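Local coordinates for Card1 endonuclease domain-containing protein (Vibrio cholerae, PDB 1XMX), which is of uncertain function but carries a Card1-like endonuclease domain of the PD-(D/E)XK type and probably binds nucleic acid, at residues L304-R315 with A337-R348. Sequence-based numbering, arbitrary orientation.
Sequences LHIIECKTKGMR and ARAMLVSFRPLR
Arg338 runs alongside His305 at one end of two parallel strands, 304-310 and 338-343. Its CB lies over one face of the imidazole, 4.0 Å from the ring centroid, in a CH-pi contact. CD passes 3.9 Å from His305 NE2, and the bend at chi3 (27°) brings the guanidinium round to the ring edge. There NE comes to 2.8 Å from His305 NE2, and NH2, 3.0 Å from the same nitrogen, donates a hydrogen bond to it in the imidazole plane, though the bond is bent (136°) and the two flat groups stand steeply to each other. The other ring nitrogen, ND1, is hydrogen-bonded to Lys303 O; held through both nitrogens, the ring has its rotation fixed. Trp378 packs against both residues. Seven backbone hydrogen bonds join the strands, from Arg338 N to Leu304 O (2.8 Å) through to Phe344 N and Lys310 O.

On the opposite face of the sheet, Leu341 CD1 meets Glu308 CB (3.9 Å) and Lys310 CG (3.8 Å), while its CD2 meets Met314 CE tip to tip. Beyond the strands, Arg348 NH2 grips Met314 O (2.9 Å), with NH1 salt-bridged to Asp351.

Helix 321-333 links the strands in a beta-alpha-beta crossover and packs on the Glu308-Leu341 face. Glu308, Cys309 and Lys310 spell E-X-K, and Asp295 on the adjoining antiparallel strand bonds to Cys309 N, an arrangement consistent with the active-site core of the PD-(D/E)XK nuclease fold.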
loop_
_atom_site.group_PDB
_atom_site.type_symbol
_atom_site.label_atom_id
_atom_site.label_comp_id
_atom_site.label_asym_id
_atom_site.label_seq_id
_atom_site.Cartn_x
_atom_site.Cartn_y
_atom_site.Cartn_z
ATOM N N LEU A 304 -2.006 4.072 -1.656
ATOM C CA LEU A 304 -1.436 2.857 -0.981
ATOM C C LEU A 304 -2.384 2.416 0.109
ATOM O O LEU A 304 -2.800 3.240 0.927
ATOM C CB LEU A 304 -0.070 3.156 -0.365
ATOM C CG LEU A 304 0.654 1.957 0.263
ATOM C CD1 LEU A 304 1.173 0.953 -0.829
ATOM C CD2 LEU A 304 1.760 2.424 1.182
ATOM N N HIS A 305 -2.785 1.142 0.072
ATOM C CA HIS A 305 -3.643 0.534 1.113
ATOM C C HIS A 305 -2.874 -0.611 1.770
ATOM O O HIS A 305 -2.484 -1.579 1.091
ATOM C CB HIS A 305 -4.889 -0.081 0.512
ATOM C CG HIS A 305 -5.951 0.916 0.189
ATOM N ND1 HIS A 305 -5.746 1.961 -0.692
ATOM C CD2 HIS A 305 -7.206 1.061 0.663
ATOM C CE1 HIS A 305 -6.847 2.689 -0.766
ATOM N NE2 HIS A 305 -7.756 2.157 0.037
ATOM N N ILE A 306 -2.653 -0.480 3.075
ATOM C CA ILE A 306 -1.970 -1.518 3.860
ATOM C C ILE A 306 -2.910 -2.241 4.837
ATOM O O ILE A 306 -3.662 -1.629 5.628
ATOM C CB ILE A 306 -0.828 -0.922 4.726
ATOM C CG1 ILE A 306 0.178 -0.177 3.875
ATOM C CG2 ILE A 306 -0.037 -2.074 5.500
ATOM C CD1 ILE A 306 1.030 0.740 4.799
ATOM N N ILE A 307 -2.779 -3.554 4.861
ATOM C CA ILE A 307 -3.579 -4.355 5.765
ATOM C C ILE A 307 -2.629 -5.138 6.675
ATOM O O ILE A 307 -1.759 -5.901 6.176
ATOM C CB ILE A 307 -4.481 -5.319 4.979
ATOM C CG1 ILE A 307 -5.345 -4.539 3.997
ATOM C CG2 ILE A 307 -5.375 -6.156 5.972
ATOM C CD1 ILE A 307 -6.071 -5.424 2.976
ATOM N N GLU A 308 -2.773 -4.909 7.983
ATOM C CA GLU A 308 -2.088 -5.712 8.972
ATOM C C GLU A 308 -3.074 -6.793 9.392
ATOM O O GLU A 308 -4.239 -6.480 9.700
ATOM C CB GLU A 308 -1.773 -4.902 10.226
ATOM C CG GLU A 308 -0.831 -5.659 11.178
ATOM C CD GLU A 308 -0.244 -4.778 12.257
ATOM O OE1 GLU A 308 -0.359 -3.540 12.137
ATOM O OE2 GLU A 308 0.327 -5.320 13.244
ATOM N N CYS A 309 -2.618 -8.043 9.377
ATOM C CA CYS A 309 -3.369 -9.175 9.963
ATOM C C CYS A 309 -2.807 -9.588 11.346
ATOM O O CYS A 309 -1.608 -9.776 11.490
ATOM C CB CYS A 309 -3.408 -10.352 8.994
ATOM S SG CYS A 309 -4.065 -9.813 7.403
ATOM N N LYS A 310 -3.665 -9.610 12.360
ATOM C CA LYS A 310 -3.337 -10.212 13.645
ATOM C C LYS A 310 -4.197 -11.461 13.899
ATOM O O LYS A 310 -5.415 -11.473 13.657
ATOM C CB LYS A 310 -3.481 -9.221 14.800
ATOM C CG LYS A 310 -2.369 -8.155 14.829
ATOM C CD LYS A 310 -2.545 -7.211 16.016
ATOM C CE LYS A 310 -2.124 -7.823 17.340
ATOM N NZ LYS A 310 -0.905 -8.694 17.108
ATOM N N THR A 311 -3.518 -12.526 14.330
ATOM C CA THR A 311 -4.174 -13.736 14.854
ATOM C C THR A 311 -4.121 -13.840 16.412
ATOM O O THR A 311 -4.825 -14.653 16.987
ATOM C CB THR A 311 -3.549 -14.996 14.260
ATOM O OG1 THR A 311 -2.147 -14.942 14.517
ATOM C CG2 THR A 311 -3.776 -15.102 12.739
ATOM N N LYS A 312 -3.330 -12.997 17.079
ATOM C CA LYS A 312 -3.307 -12.937 18.542
ATOM C C LYS A 312 -3.935 -11.634 19.030
ATOM O O LYS A 312 -4.141 -10.690 18.254
ATOM C CB LYS A 312 -1.867 -13.013 19.081
ATOM C CG LYS A 312 -1.229 -14.423 19.186
ATOM C CD LYS A 312 -2.337 -15.536 19.378
ATOM C CE LYS A 312 -1.877 -16.857 20.069
ATOM N NZ LYS A 312 -2.298 -16.851 21.519
ATOM N N GLY A 313 -4.218 -11.559 20.328
ATOM C CA GLY A 313 -4.870 -10.386 20.910
ATOM C C GLY A 313 -3.944 -9.215 21.190
ATOM O O GLY A 313 -2.721 -9.371 21.308
ATOM N N MET A 314 -4.522 -8.020 21.277
ATOM C CA MET A 314 -3.749 -6.819 21.642
ATOM C C MET A 314 -3.557 -6.680 23.142
ATOM O O MET A 314 -4.524 -6.694 23.911
ATOM C CB MET A 314 -4.421 -5.535 21.115
ATOM C CG MET A 314 -3.702 -4.860 19.973
ATOM S SD MET A 314 -4.852 -4.033 18.838
ATOM C CE MET A 314 -5.106 -5.439 17.763
ATOM N N ARG A 315 -2.299 -6.512 23.534
ATOM C CA ARG A 315 -1.936 -6.162 24.902
ATOM C C ARG A 315 -2.565 -4.834 25.306
ATOM O O ARG A 315 -3.330 -4.769 26.263
ATOM C CB ARG A 315 -0.413 -6.049 25.018
ATOM C CG ARG A 315 0.368 -7.211 24.365
ATOM C CD ARG A 315 1.872 -6.990 24.552
ATOM N NE ARG A 315 2.153 -5.556 24.601
ATOM C CZ ARG A 315 3.340 -5.018 24.876
ATOM N NH1 ARG A 315 4.404 -5.788 25.122
ATOM N NH2 ARG A 315 3.461 -3.696 24.887
ATOM N N ALA A 337 -2.673 7.687 1.774
ATOM C CA ALA A 337 -2.592 6.249 2.108
ATOM C C ALA A 337 -3.634 5.818 3.167
ATOM O O ALA A 337 -4.104 6.607 4.013
ATOM C CB ALA A 337 -1.188 5.812 2.470
ATOM N N ARG A 338 -4.062 4.571 3.066
ATOM C CA ARG A 338 -5.089 4.040 3.981
ATOM C C ARG A 338 -4.626 2.726 4.594
ATOM O O ARG A 338 -3.894 1.975 3.975
ATOM C CB ARG A 338 -6.397 3.838 3.245
ATOM C CG ARG A 338 -7.142 5.151 3.239
ATOM C CD ARG A 338 -8.184 5.411 2.159
ATOM N NE ARG A 338 -8.840 4.251 1.573
ATOM C CZ ARG A 338 -10.008 3.713 1.947
ATOM N NH1 ARG A 338 -10.726 4.152 2.992
ATOM N NH2 ARG A 338 -10.423 2.692 1.260
ATOM N N ALA A 339 -5.062 2.458 5.813
ATOM C CA ALA A 339 -4.673 1.219 6.468
ATOM C C ALA A 339 -5.806 0.569 7.266
ATOM O O ALA A 339 -6.664 1.216 7.863
ATOM C CB ALA A 339 -3.380 1.421 7.357
ATOM N N MET A 340 -5.741 -0.749 7.292
ATOM C CA MET A 340 -6.733 -1.564 7.945
ATOM C C MET A 340 -6.043 -2.584 8.894
ATOM O O MET A 340 -4.968 -3.104 8.589
ATOM C CB MET A 340 -7.429 -2.336 6.843
ATOM C CG MET A 340 -8.244 -3.469 7.386
ATOM S SD MET A 340 -9.266 -4.296 6.184
ATOM C CE MET A 340 -10.646 -3.089 5.999
ATOM N N LEU A 341 -6.672 -2.887 10.020
ATOM C CA LEU A 341 -6.214 -4.052 10.821
ATOM C C LEU A 341 -7.267 -5.144 10.740
ATOM O O LEU A 341 -8.428 -4.909 11.060
ATOM C CB LEU A 341 -5.930 -3.644 12.271
ATOM C CG LEU A 341 -5.679 -4.722 13.316
ATOM C CD1 LEU A 341 -4.437 -5.533 12.957
ATOM C CD2 LEU A 341 -5.521 -4.045 14.709
ATOM N N VAL A 342 -6.868 -6.330 10.265
ATOM C CA VAL A 342 -7.771 -7.486 10.312
ATOM C C VAL A 342 -7.363 -8.339 11.534
ATOM O O VAL A 342 -6.207 -8.739 11.639
ATOM C CB VAL A 342 -7.729 -8.306 8.996
ATOM C CG1 VAL A 342 -8.600 -9.584 9.133
ATOM C CG2 VAL A 342 -8.170 -7.382 7.769
ATOM N N SER A 343 -8.302 -8.580 12.446
ATOM C CA SER A 343 -8.004 -9.239 13.705
ATOM C C SER A 343 -8.900 -10.468 13.856
ATOM O O SER A 343 -10.110 -10.370 13.720
ATOM C CB SER A 343 -8.247 -8.291 14.885
ATOM O OG SER A 343 -7.843 -8.919 16.103
ATOM N N PHE A 344 -8.272 -11.618 14.097
ATOM C CA PHE A 344 -8.949 -12.862 14.339
ATOM C C PHE A 344 -9.587 -12.879 15.728
ATOM O O PHE A 344 -10.654 -13.506 15.921
ATOM C CB PHE A 344 -7.935 -13.996 14.171
ATOM C CG PHE A 344 -8.478 -15.380 14.486
ATOM C CD1 PHE A 344 -9.403 -15.996 13.640
ATOM C CD2 PHE A 344 -8.035 -16.067 15.587
ATOM C CE1 PHE A 344 -9.899 -17.278 13.919
ATOM C CE2 PHE A 344 -8.522 -17.334 15.865
ATOM C CZ PHE A 344 -9.456 -17.939 15.034
ATOM N N ARG A 345 -8.977 -12.165 16.681
ATOM C CA ARG A 345 -9.477 -12.115 18.029
ATOM C C ARG A 345 -10.271 -10.843 18.288
ATOM O O ARG A 345 -10.031 -9.839 17.662
ATOM C CB ARG A 345 -8.305 -12.239 19.021
ATOM C CG ARG A 345 -7.458 -13.570 18.911
ATOM C CD ARG A 345 -7.833 -14.620 19.983
ATOM N NE ARG A 345 -9.100 -15.340 19.711
ATOM C CZ ARG A 345 -10.134 -15.476 20.561
ATOM N NH1 ARG A 345 -10.082 -14.971 21.790
ATOM N NH2 ARG A 345 -11.241 -16.122 20.185
ATOM N N PRO A 346 -11.209 -10.883 19.254
ATOM C CA PRO A 346 -12.082 -9.745 19.581
ATOM C C PRO A 346 -11.264 -8.491 19.831
ATOM O O PRO A 346 -10.142 -8.568 20.275
ATOM C CB PRO A 346 -12.780 -10.187 20.874
ATOM C CG PRO A 346 -12.699 -11.696 20.846
ATOM C CD PRO A 346 -11.494 -12.076 20.070
ATOM N N LEU A 347 -11.822 -7.327 19.529
ATOM C CA LEU A 347 -11.107 -6.087 19.785
ATOM C C LEU A 347 -11.733 -5.340 20.968
ATOM O O LEU A 347 -12.928 -5.112 21.010
ATOM C CB LEU A 347 -11.104 -5.222 18.532
ATOM C CG LEU A 347 -11.054 -6.011 17.222
ATOM C CD1 LEU A 347 -12.431 -5.968 16.466
ATOM C CD2 LEU A 347 -9.914 -5.503 16.385
ATOM N N ARG A 348 -10.918 -5.012 21.953
ATOM C CA ARG A 348 -11.382 -4.249 23.104
ATOM C C ARG A 348 -11.906 -2.851 22.641
ATOM O O ARG A 348 -11.506 -2.366 21.575
ATOM C CB ARG A 348 -10.228 -4.221 24.108
ATOM C CG ARG A 348 -10.309 -3.246 25.254
ATOM C CD ARG A 348 -8.920 -3.138 25.862
ATOM N NE ARG A 348 -8.295 -4.454 26.050
ATOM C CZ ARG A 348 -7.182 -4.857 25.431
ATOM N NH1 ARG A 348 -6.567 -4.042 24.564
ATOM N NH2 ARG A 348 -6.669 -6.068 25.687
#